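Local coordinates for protein beta-glucosidase (Chaetomella raphigera, PDB 6JXG) that probably hydrolyses terminal, non-reducing beta-D-glucosyl residues to release beta-D-glucose, acting as a secreted family 3 glycoside hydrolase in cellulose degradation, at residues L393-P396 against L397-I400; G508-S511 against G512-L515; G365-C369 against S370-C374; T416-T419 against S420-A423; E161-T164 against N165-T168. All blocks are in the same frame, centred on the assembly; numbering follows the deposited sequence.

Interaction 1 (L393-P396 against L397-I400); sequences LVAP and LDAI
Asp398 reaches back over the turn to Ala395, and its CB, CG and OD2 each meet an atom of the preceding residues. CB rests 3.3 Å from Ala395 O, with Val394 CG1 crossing at an angle nearby. CG, set beside the backbone N (chi1 -64°), comes within 3.6 Å of Ala395 N. At the tip, Asp398 OD2 accepts the Ala395 N-H at 3.0 Å; the bond is fairly straight (159° at the hydrogen), but the donor stands 54° out of the carboxylate plane. The methyl of Ala395 also faces OD2. The same Val394 CG1 also packs 4.1 Å from Ala399 CB.

The helical bonds follow at once: Ile400 N donates to Pro396 O at 2.9 Å, whereas the Ala399 N to Ala395 O bond is weak. Ile400 lays its CG1 branch beside Pro396 O (3.2 Å) and brings CD1 to within 4.4 Å of Pro396 CB, while both residues also lean on Phe435 of strand 431-438. An alanine in place of Ile400 would remove this branch and is likely to open a gap beside the Pro396 ring and Phe435.

With Ala395 as N-cap and Asp398 three residues on, the carboxylate supplies one half of a capping box; alanine has no side-chain acceptor for the other half. This opens helix 396-406 of the C-terminal domain.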
loop_
_atom_site.group_PDB
_atom_site.type_symbol
_atom_site.label_atom_id
_atom_site.label_comp_id
_atom_site.label_asym_id
_atom_site.label_seq_id
_atom_site.Cartn_x
_atom_site.Cartn_y
_atom_site.Cartn_z
ATOM N N LEU A 393 -4.328 -3.146 -21.234
ATOM C CA LEU A 393 -5.096 -3.525 -20.021
ATOM C C LEU A 393 -5.954 -4.700 -20.436
ATOM O O LEU A 393 -6.827 -4.546 -21.311
ATOM C CB LEU A 393 -5.950 -2.359 -19.510
ATOM C CG LEU A 393 -6.951 -2.720 -18.389
ATOM C CD1 LEU A 393 -6.216 -3.301 -17.199
ATOM C CD2 LEU A 393 -7.773 -1.502 -18.001
ATOM N N VAL A 394 -5.673 -5.878 -19.889
ATOM C CA VAL A 394 -6.536 -7.036 -20.132
ATOM C C VAL A 394 -7.877 -6.877 -19.338
ATOM O O VAL A 394 -7.905 -6.999 -18.122
ATOM C CB VAL A 394 -5.874 -8.364 -19.756
ATOM C CG1 VAL A 394 -6.822 -9.510 -20.124
ATOM C CG2 VAL A 394 -4.535 -8.532 -20.421
ATOM N N ALA A 395 -8.947 -6.532 -20.042
ATOM C CA ALA A 395 -10.245 -6.446 -19.407
ATOM C C ALA A 395 -10.848 -7.828 -19.183
ATOM O O ALA A 395 -10.493 -8.763 -19.861
ATOM C CB ALA A 395 -11.185 -5.611 -20.239
ATOM N N PRO A 396 -11.807 -7.944 -18.260
ATOM C CA PRO A 396 -12.393 -9.290 -18.041
ATOM C C PRO A 396 -12.869 -9.975 -19.339
ATOM O O PRO A 396 -12.597 -11.145 -19.573
ATOM C CB PRO A 396 -13.579 -8.992 -17.140
ATOM C CG PRO A 396 -13.105 -7.853 -16.297
ATOM C CD PRO A 396 -12.301 -6.969 -17.291
ATOM N N LEU A 397 -13.603 -9.243 -20.180
ATOM C CA LEU A 397 -14.117 -9.849 -21.415
ATOM C C LEU A 397 -13.009 -10.281 -22.399
ATOM O O LEU A 397 -13.151 -11.301 -23.125
ATOM C CB LEU A 397 -15.151 -8.904 -22.077
ATOM C CG LEU A 397 -15.790 -9.470 -23.348
ATOM C CD1 LEU A 397 -16.603 -10.709 -22.942
ATOM C CD2 LEU A 397 -16.629 -8.432 -24.037
ATOM N N ASP A 398 -11.883 -9.544 -22.416
ATOM C CA ASP A 398 -10.695 -9.917 -23.217
ATOM C C ASP A 398 -10.261 -11.301 -22.854
ATOM O O ASP A 398 -9.912 -12.111 -23.696
ATOM C CB ASP A 398 -9.520 -8.913 -22.977
ATOM C CG ASP A 398 -9.834 -7.488 -23.431
ATOM O OD1 ASP A 398 -10.868 -7.289 -24.152
ATOM O OD2 ASP A 398 -9.041 -6.560 -23.072
ATOM N N ALA A 399 -10.159 -11.588 -21.550
ATOM C CA ALA A 399 -9.709 -12.898 -21.075
ATOM C C ALA A 399 -10.803 -13.972 -21.167
ATOM O O ALA A 399 -10.523 -15.111 -21.431
ATOM C CB ALA A 399 -9.240 -12.818 -19.645
ATOM N N ILE A 400 -12.034 -13.618 -20.894
ATOM C CA ILE A 400 -13.082 -14.625 -20.866
ATOM C C ILE A 400 -13.463 -15.152 -22.268
ATOM O O ILE A 400 -13.630 -16.351 -22.443
ATOM C CB ILE A 400 -14.322 -14.049 -20.175
ATOM C CG1 ILE A 400 -14.024 -13.873 -18.668
ATOM C CG2 ILE A 400 -15.582 -14.870 -20.488
ATOM C CD1 ILE A 400 -15.061 -13.004 -17.998
#

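Interaction 2 (G508-S511 against G512-L515); sequences GQES and GNGL
Glu510 holds its CG anti to its carbonyl carbon, beside the backbone N, and then bends at chi2 (-81°), which carries the carboxylate over to Asn513, whose CG takes the same rotation. The site is the start of helix 511-519, with Glu510 at the N-cap and third in a type I beta turn from Gly508 to Ser511. Asn513 ND2 donates to Glu510 OE1 at 2.8 Å and 168°. The oxygen lies in the Asn513 amide plane, yet the donor meets it from above the carboxylate, the two planes being 35° apart. The other oxygen, OE2, is hydrogen-bonded to Tyr392 OH, and Lys323 and Arg327 of helix 323-332 also touch Glu510. An alanine here would leave Asn513 ND2 and Tyr392 OH without their carboxylate acceptors and is likely to leave the Asn513 amide free to turn.

The main chain adds its own evidence of a helix start: Glu510 O takes Gly514 N at 3.1 Å and, more weakly, Asn513 N. Ser511 OG is hydrogen-bonded to His378 NE2 while its carbonyl serves the helix: Leu515 N donates to Ser511 O at 2.9 Å, and Leu515 CB sits 3.6 Å from that same oxygen.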
loop_
_atom_site.group_PDB
_atom_site.type_symbol
_atom_site.label_atom_id
_atom_site.label_comp_id
_atom_site.label_asym_id
_atom_site.label_seq_id
_atom_site.Cartn_x
_atom_site.Cartn_y
_atom_site.Cartn_z
ATOM N N GLY A 508 -4.159 -3.503 -11.961
ATOM C CA GLY A 508 -3.190 -3.182 -12.979
ATOM C C GLY A 508 -3.425 -3.898 -14.287
ATOM O O GLY A 508 -4.497 -4.516 -14.516
ATOM N N GLN A 509 -2.378 -3.897 -15.123
ATOM C CA GLN A 509 -2.501 -4.281 -16.539
ATOM C C GLN A 509 -2.971 -5.692 -16.807
ATOM O O GLN A 509 -3.656 -5.945 -17.846
ATOM C CB GLN A 509 -1.190 -4.029 -17.299
ATOM C CG GLN A 509 -0.009 -4.941 -16.876
ATOM C CD GLN A 509 1.311 -4.440 -17.414
ATOM O OE1 GLN A 509 1.614 -3.247 -17.330
ATOM N NE2 GLN A 509 2.098 -5.336 -17.992
ATOM N N GLU A 510 -2.579 -6.601 -15.915
ATOM C CA GLU A 510 -2.975 -7.995 -16.074
ATOM C C GLU A 510 -4.299 -8.405 -15.400
ATOM O O GLU A 510 -4.675 -9.585 -15.449
ATOM C CB GLU A 510 -1.825 -8.916 -15.640
ATOM C CG GLU A 510 -0.725 -8.948 -16.704
ATOM C CD GLU A 510 -0.962 -9.864 -17.881
ATOM O OE1 GLU A 510 -1.587 -10.974 -17.719
ATOM O OE2 GLU A 510 -0.511 -9.478 -18.985
ATOM N N SER A 511 -5.044 -7.424 -14.910
ATOM C CA SER A 511 -6.306 -7.633 -14.170
ATOM C C SER A 511 -7.170 -8.803 -14.697
ATOM O O SER A 511 -7.446 -9.770 -13.976
ATOM C CB SER A 511 -7.139 -6.317 -14.174
ATOM O OG SER A 511 -8.375 -6.476 -13.497
ATOM N N GLY A 512 -7.638 -8.677 -15.923
ATOM C CA GLY A 512 -8.571 -9.631 -16.492
ATOM C C GLY A 512 -7.977 -11.030 -16.650
ATOM O O GLY A 512 -8.724 -12.035 -16.548
ATOM N N ASN A 513 -6.659 -11.135 -16.849
ATOM C CA ASN A 513 -6.004 -12.477 -16.805
ATOM C C ASN A 513 -6.008 -13.119 -15.417
ATOM O O ASN A 513 -6.401 -14.315 -15.229
ATOM C CB ASN A 513 -4.598 -12.437 -17.396
ATOM C CG ASN A 513 -4.628 -12.413 -18.913
ATOM O OD1 ASN A 513 -5.560 -12.941 -19.527
ATOM N ND2 ASN A 513 -3.605 -11.876 -19.511
ATOM N N GLY A 514 -5.708 -12.310 -14.406
ATOM C CA GLY A 514 -5.749 -12.831 -13.099
ATOM C C GLY A 514 -7.156 -13.272 -12.744
ATOM O O GLY A 514 -7.376 -14.349 -12.187
ATOM N N LEU A 515 -8.145 -12.476 -13.094
ATOM C CA LEU A 515 -9.538 -12.831 -12.816
ATOM C C LEU A 515 -9.962 -14.140 -13.466
ATOM O O LEU A 515 -10.617 -14.980 -12.825
ATOM C CB LEU A 515 -10.451 -11.711 -13.310
ATOM C CG LEU A 515 -11.927 -12.006 -13.221
ATOM C CD1 LEU A 515 -12.267 -12.014 -11.711
ATOM C CD2 LEU A 515 -12.856 -11.042 -14.014
#

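Interaction 3 (G365-C369 against S370-C374); sequences GINSC and SDRGC
A short disulfide loop joins Cys369 to Cys374 within the long connection between strand 351-355 and helix 396-406 of the C-terminal domain. The two SG atoms are 2.2 Å apart and the bridge turns with a positive chi3 of 76°. Cys374 places SG between its backbone N and carbonyl carbon (chi1 70°), which points it at Cys369. Inside the ring the chain folds tightly: Asp371 and Arg372 both have positive phi, and Gly373 is the centre of an inverse gamma turn.

Arg372 bends at chi2 and chi3 and curls back against residues 366-369, at and just before the ring. Cys369 O receives Arg372 N at 3.0 Å and, weakly, Arg372 NH1 at the same distance. Asn367 OD1 stands 3.6 Å above one face of the guanidinium of Arg372, over its centre, with the amide and guanidinium planes 52° apart; this oxygen accepts its hydrogen bond from Phe390 N. A water completes the link, donating to Ile366 O (2.7 Å) and accepting from Arg372 NE (3.0 Å) and from Cys369 N. Beyond the loop, Arg372 NH2 binds Ala388 O and forms a salt bridge with Asp389.

Covalent closure and the arginine's bonds to Cys369 O both restrain this turn; the positive charge is probably balanced by Asp389, and the guanidinium may slightly polarise the Cys369 carbonyl.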
loop_
_atom_site.group_PDB
_atom_site.type_symbol
_atom_site.label_atom_id
_atom_site.label_comp_id
_atom_site.label_asym_id
_atom_site.label_seq_id
_atom_site.Cartn_x
_atom_site.Cartn_y
_atom_site.Cartn_z
ATOM N N GLY A 365 -10.295 4.801 -24.671
ATOM C CA GLY A 365 -8.874 4.533 -24.500
ATOM C C GLY A 365 -8.481 4.341 -23.019
ATOM O O GLY A 365 -8.987 5.075 -22.135
ATOM N N ILE A 366 -7.614 3.348 -22.764
ATOM C CA ILE A 366 -7.343 2.924 -21.389
ATOM C C ILE A 366 -6.576 4.023 -20.646
ATOM O O ILE A 366 -6.658 4.078 -19.420
ATOM C CB ILE A 366 -6.620 1.543 -21.282
ATOM C CG1 ILE A 366 -5.285 1.598 -22.041
ATOM C CG2 ILE A 366 -7.548 0.428 -21.788
ATOM C CD1 ILE A 366 -4.518 0.317 -22.174
ATOM N N ASN A 367 -5.844 4.875 -21.409
ATOM C CA ASN A 367 -5.120 6.023 -20.838
ATOM C C ASN A 367 -5.723 7.377 -21.208
ATOM O O ASN A 367 -5.032 8.380 -21.100
ATOM C CB ASN A 367 -3.658 5.983 -21.272
ATOM C CG ASN A 367 -2.949 4.752 -20.788
ATOM O OD1 ASN A 367 -3.088 4.345 -19.624
ATOM N ND2 ASN A 367 -2.160 4.122 -21.691
ATOM N N SER A 368 -7.018 7.381 -21.577
ATOM C CA SER A 368 -7.662 8.572 -22.011
ATOM C C SER A 368 -8.064 9.524 -20.942
ATOM O O SER A 368 -8.410 10.632 -21.265
ATOM C CB SER A 368 -8.908 8.249 -22.878
ATOM O OG SER A 368 -9.942 7.577 -22.158
ATOM N N CYS A 369 -8.029 9.166 -19.657
ATOM C CA CYS A 369 -8.380 10.152 -18.610
ATOM C C CYS A 369 -7.109 10.497 -17.931
ATOM O O CYS A 369 -6.414 9.603 -17.463
ATOM C CB CYS A 369 -9.405 9.568 -17.570
ATOM S SG CYS A 369 -10.928 8.850 -18.319
ATOM N N SER A 370 -6.837 11.791 -17.788
ATOM C CA SER A 370 -5.617 12.285 -17.199
ATOM C C SER A 370 -5.465 11.725 -15.774
ATOM O O SER A 370 -6.414 11.761 -14.963
ATOM C CB SER A 370 -5.688 13.807 -17.168
ATOM O OG SER A 370 -4.565 14.334 -16.531
ATOM N N ASP A 371 -4.298 11.181 -15.459
ATOM C CA ASP A 371 -4.046 10.610 -14.131
ATOM C C ASP A 371 -5.102 9.581 -13.693
ATOM O O ASP A 371 -5.301 9.367 -12.533
ATOM C CB ASP A 371 -3.908 11.710 -13.070
ATOM C CG ASP A 371 -2.747 12.664 -13.345
ATOM O OD1 ASP A 371 -1.753 12.232 -13.947
ATOM O OD2 ASP A 371 -2.812 13.813 -12.869
ATOM N N ARG A 372 -5.717 8.907 -14.666
ATOM C CA ARG A 372 -6.775 7.859 -14.474
ATOM C C ARG A 372 -7.992 8.434 -13.734
ATOM O O ARG A 372 -8.724 7.694 -13.043
ATOM C CB ARG A 372 -6.250 6.612 -13.752
ATOM C CG ARG A 372 -4.854 6.175 -14.189
ATOM C CD ARG A 372 -4.908 5.528 -15.568
ATOM N NE ARG A 372 -4.917 6.507 -16.665
ATOM C CZ ARG A 372 -3.867 7.047 -17.228
ATOM N NH1 ARG A 372 -4.051 7.910 -18.213
ATOM N NH2 ARG A 372 -2.640 6.703 -16.894
ATOM N N GLY A 373 -8.246 9.720 -13.958
ATOM C CA GLY A 373 -9.332 10.458 -13.298
ATOM C C GLY A 373 -10.696 10.227 -13.907
ATOM O O GLY A 373 -11.437 11.166 -14.206
ATOM N N CYS A 374 -11.087 8.983 -14.013
ATOM C CA CYS A 374 -12.454 8.619 -14.267
ATOM C C CYS A 374 -12.644 7.153 -13.852
ATOM O O CYS A 374 -11.646 6.374 -13.763
ATOM C CB CYS A 374 -12.757 8.773 -15.792
ATOM S SG CYS A 374 -11.964 7.576 -16.888
HETATM O O HOH W 1 -7.454 6.413 -18.238
#

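Interaction 4 (T416-T419 against S420-A423); sequences TDST and SAAA
Ser418 OG meets the first turn of helix 419-427 through three donors, and this is the tight part of the contact. Turned anti to the main-chain nitrogen (chi1 167°), the hydroxyl receives Ala421 N at 3.1 Å in a nearly straight bond (173°). Ser420 N gives a weaker, bent bond to the same oxygen at 3.3 Å, and Ser420 OG donates to it from 3.0 Å. Ser418 is therefore the N-cap, and the geometry is that of a classic serine cap; Ala421 has no polar group to return the bond and instead sets its CB 3.8 Å from Ser418 CB. The helix proper starts with Ala422 N to Ser418 O (3.0 Å) and Ala423 N to Thr419 O. Ala422 turns its methyl inward, with CB 3.2 Å from Ser418 O, and packs on Leu466 and Val470 of helix 463-471, where Thr419 also leans on Ala469.

The loose side is that of Thr416, which is exposed and touches a crystal neighbour; Ser420, though it donates to the cap, is itself exposed. Even at Thr416 one bond holds the approach in shape: Ser418 N donates to Thr416 OG1 at 3.1 Å and 166°, an ST turn. Between them, Asp417 is anchored elsewhere, its OD1 accepting from Gln357 N.

A neutral oxygen thus takes up the N-H of Ala421 and, weakly, that of Ser420; electron-rich, it is likely to be favourably placed at the positive end of the helix dipole, and the same serine is itself positioned through its backbone N by Thr416, two residues earlier.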
loop_
_atom_site.group_PDB
_atom_site.type_symbol
_atom_site.label_atom_id
_atom_site.label_comp_id
_atom_site.label_asym_id
_atom_site.label_seq_id
_atom_site.Cartn_x
_atom_site.Cartn_y
_atom_site.Cartn_z
ATOM N N THR A 416 -22.543 -2.076 -20.851
ATOM C CA THR A 416 -22.844 -0.770 -20.314
ATOM C C THR A 416 -23.465 -1.050 -18.959
ATOM O O THR A 416 -23.645 -2.205 -18.569
ATOM C CB THR A 416 -23.844 0.035 -21.158
ATOM O OG1 THR A 416 -25.180 -0.474 -20.987
ATOM C CG2 THR A 416 -23.522 0.004 -22.557
ATOM N N ASP A 417 -23.794 0.013 -18.250
ATOM C CA ASP A 417 -24.438 -0.080 -16.981
ATOM C C ASP A 417 -25.961 0.122 -17.073
ATOM O O ASP A 417 -26.647 0.394 -16.035
ATOM C CB ASP A 417 -23.849 0.919 -16.034
ATOM C CG ASP A 417 -22.394 0.555 -15.628
ATOM O OD1 ASP A 417 -21.939 -0.592 -15.761
ATOM O OD2 ASP A 417 -21.756 1.452 -15.162
ATOM N N SER A 418 -26.505 0.012 -18.276
ATOM C CA SER A 418 -28.003 0.085 -18.418
ATOM C C SER A 418 -28.688 -1.083 -17.678
ATOM O O SER A 418 -28.365 -2.238 -17.941
ATOM C CB SER A 418 -28.404 -0.052 -19.869
ATOM O OG SER A 418 -29.817 -0.287 -19.912
ATOM N N THR A 419 -29.583 -0.774 -16.751
ATOM C CA THR A 419 -30.298 -1.812 -15.997
ATOM C C THR A 419 -31.304 -2.574 -16.882
ATOM O O THR A 419 -31.578 -3.734 -16.631
ATOM C CB THR A 419 -31.014 -1.240 -14.780
ATOM O OG1 THR A 419 -31.940 -0.211 -15.165
ATOM C CG2 THR A 419 -30.019 -0.668 -13.811
ATOM N N SER A 420 -31.862 -1.930 -17.915
ATOM C CA SER A 420 -32.841 -2.617 -18.754
ATOM C C SER A 420 -32.099 -3.550 -19.652
ATOM O O SER A 420 -32.513 -4.651 -19.842
ATOM C CB SER A 420 -33.686 -1.599 -19.574
ATOM O OG SER A 420 -32.775 -0.608 -20.062
ATOM N N ALA A 421 -30.985 -3.129 -20.229
ATOM C CA ALA A 421 -30.203 -4.032 -21.091
ATOM C C ALA A 421 -29.550 -5.182 -20.306
ATOM O O ALA A 421 -29.352 -6.287 -20.834
ATOM C CB ALA A 421 -29.109 -3.249 -21.819
ATOM N N ALA A 422 -29.189 -4.875 -19.054
ATOM C CA ALA A 422 -28.689 -5.860 -18.113
ATOM C C ALA A 422 -29.710 -6.987 -17.835
ATOM O O ALA A 422 -29.373 -8.168 -17.960
ATOM C CB ALA A 422 -28.310 -5.178 -16.803
ATOM N N ALA A 423 -30.932 -6.611 -17.463
ATOM C CA ALA A 423 -31.970 -7.642 -17.166
ATOM C C ALA A 423 -32.270 -8.423 -18.428
ATOM O O ALA A 423 -32.482 -9.664 -18.419
ATOM C CB ALA A 423 -33.229 -6.993 -16.611
#

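Interaction 5 (E161-T164 against N165-T168); sequences EQET and NRDT
Glu163 and Arg166 run side by side and point the same way, but their flat ends are turned 68° to each other. At the edge of the Arg166 guanidinium, in its plane, sits a water that accepts from NH1 at 2.9 Å and donates to Glu163 OE2 at 2.6 Å. Glu163 OE1 approaches the guanidinium obliquely, 3.3 Å from NH1 and well out of the plane, so the attraction is electrostatic, without a hydrogen bond directed at OE1 from this group. The same OE1 lies 3.4 Å from Arg166 CD, and it accepts its hydrogen bond from Gly443 N. Arg166 leaves the backbone with CG between N and the carbonyl carbon (chi1 66°), then runs straight out to NE, which lays its methylenes along Glu163 O. NH1 has a second anionic partner in Glu442 OE1.

In the main chain, Arg166 N donates to Glu163 O at 3.1 Å, and Asn165 holds a positive phi of 56°. Thr164 CG2 lies 3.8 Å from Asn165 ND2 as these two side chains run alongside each other, while Thr164 OG1 bonds Asp453. Gln162 NE2 adds a bond to Thr164 O at 3.0 Å and also hydrogen-bonds Val545 O.

The Arg166 N to Glu163 O bond and the positive phi of Asn165 fit the type II beta turn from Glu163 to Arg166, in the loop after strand 151-157 of the N-terminal domain, a TIM-barrel relative, where its side chains meet the 442-453 region of the C-terminal domain.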
loop_
_atom_site.group_PDB
_atom_site.type_symbol
_atom_site.label_atom_id
_atom_site.label_comp_id
_atom_site.label_asym_id
_atom_site.label_seq_id
_atom_site.Cartn_x
_atom_site.Cartn_y
_atom_site.Cartn_z
ATOM N N GLU A 161 -4.605 10.940 6.451
ATOM C CA GLU A 161 -5.569 9.833 6.389
ATOM C C GLU A 161 -6.824 10.208 5.587
ATOM O O GLU A 161 -7.734 9.410 5.519
ATOM C CB GLU A 161 -5.865 9.319 7.801
ATOM C CG GLU A 161 -4.627 8.693 8.468
ATOM C CD GLU A 161 -4.269 7.324 7.855
ATOM O OE1 GLU A 161 -5.235 6.663 7.335
ATOM O OE2 GLU A 161 -3.034 6.925 7.916
ATOM N N GLN A 162 -6.902 11.446 5.094
ATOM C CA GLN A 162 -7.976 11.843 4.147
ATOM C C GLN A 162 -7.487 12.898 3.182
ATOM O O GLN A 162 -6.604 13.689 3.499
ATOM C CB GLN A 162 -9.237 12.340 4.872
ATOM C CG GLN A 162 -8.975 13.617 5.713
ATOM C CD GLN A 162 -10.251 14.064 6.427
ATOM O OE1 GLN A 162 -10.844 13.284 7.193
ATOM N NE2 GLN A 162 -10.721 15.252 6.101
ATOM N N GLU A 163 -8.116 12.940 2.000
ATOM C CA GLU A 163 -7.771 13.907 0.968
ATOM C C GLU A 163 -8.485 15.260 1.169
ATOM O O GLU A 163 -7.952 16.322 0.847
ATOM C CB GLU A 163 -8.133 13.366 -0.410
ATOM C CG GLU A 163 -7.236 12.196 -0.776
ATOM C CD GLU A 163 -5.796 12.619 -0.723
ATOM O OE1 GLU A 163 -5.328 13.321 -1.664
ATOM O OE2 GLU A 163 -5.125 12.303 0.306
ATOM N N THR A 164 -9.682 15.190 1.737
ATOM C CA THR A 164 -10.444 16.379 2.076
ATOM C C THR A 164 -9.662 17.313 3.017
ATOM O O THR A 164 -9.238 16.948 4.159
ATOM C CB THR A 164 -11.806 15.998 2.671
ATOM O OG1 THR A 164 -12.556 15.199 1.730
ATOM C CG2 THR A 164 -12.643 17.298 2.991
ATOM N N ASN A 165 -9.413 18.522 2.526
ATOM C CA ASN A 165 -8.647 19.559 3.238
ATOM C C ASN A 165 -7.268 19.100 3.662
ATOM O O ASN A 165 -6.761 19.528 4.650
ATOM C CB ASN A 165 -9.375 20.045 4.536
ATOM C CG ASN A 165 -10.783 20.564 4.263
ATOM O OD1 ASN A 165 -11.033 21.158 3.263
ATOM N ND2 ASN A 165 -11.697 20.277 5.142
ATOM N N ARG A 166 -6.670 18.208 2.909
ATOM C CA ARG A 166 -5.427 17.658 3.295
ATOM C C ARG A 166 -4.328 18.675 3.476
ATOM O O ARG A 166 -3.398 18.365 4.196
ATOM C CB ARG A 166 -4.925 16.613 2.285
ATOM C CG ARG A 166 -4.579 17.210 0.912
ATOM C CD ARG A 166 -4.176 16.128 -0.090
ATOM N NE ARG A 166 -3.892 16.745 -1.363
ATOM C CZ ARG A 166 -3.095 16.212 -2.286
ATOM N NH1 ARG A 166 -2.518 15.071 -2.045
ATOM N NH2 ARG A 166 -2.871 16.849 -3.431
ATOM N N ASP A 167 -4.408 19.837 2.848
ATOM C CA ASP A 167 -3.317 20.788 2.976
ATOM C C ASP A 167 -3.642 21.897 3.931
ATOM O O ASP A 167 -2.896 22.893 4.006
ATOM C CB ASP A 167 -2.884 21.343 1.643
ATOM C CG ASP A 167 -3.950 22.100 0.948
ATOM O OD1 ASP A 167 -3.611 22.535 -0.124
ATOM O OD2 ASP A 167 -5.107 22.194 1.381
ATOM N N THR A 168 -4.705 21.713 4.733
ATOM C CA THR A 168 -4.907 22.668 5.809
ATOM C C THR A 168 -5.268 22.029 7.164
ATOM O O THR A 168 -5.007 22.606 8.211
ATOM C CB THR A 168 -6.058 23.656 5.472
ATOM O OG1 THR A 168 -7.254 22.923 5.182
ATOM C CG2 THR A 168 -5.793 24.488 4.216
HETATM O O HOH W 2 -2.620 13.092 0.012
#

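How the interactions relate
From the N terminus the order is interaction 5, 3, 1, 4 and 2, all in series; none nests in or crosses another. Interaction 5 turns the loop after strand 151-157 in the N-terminal domain, its nearest atoms about 10 Å from those of interaction 3. The other four lie in the C-terminal domain. Interaction 3 closes a loop within the strand 351-355 to helix 396-406 connection, and interaction 1 ends that connection; Ile366 CD1 touches Leu393 N. Interaction 4 starts helix 419-427 and touches none of the others. Interaction 2, last in sequence, returns to interaction 1: Val394 probably bonds Gln509 O and Gly512 N, joining two helix starts.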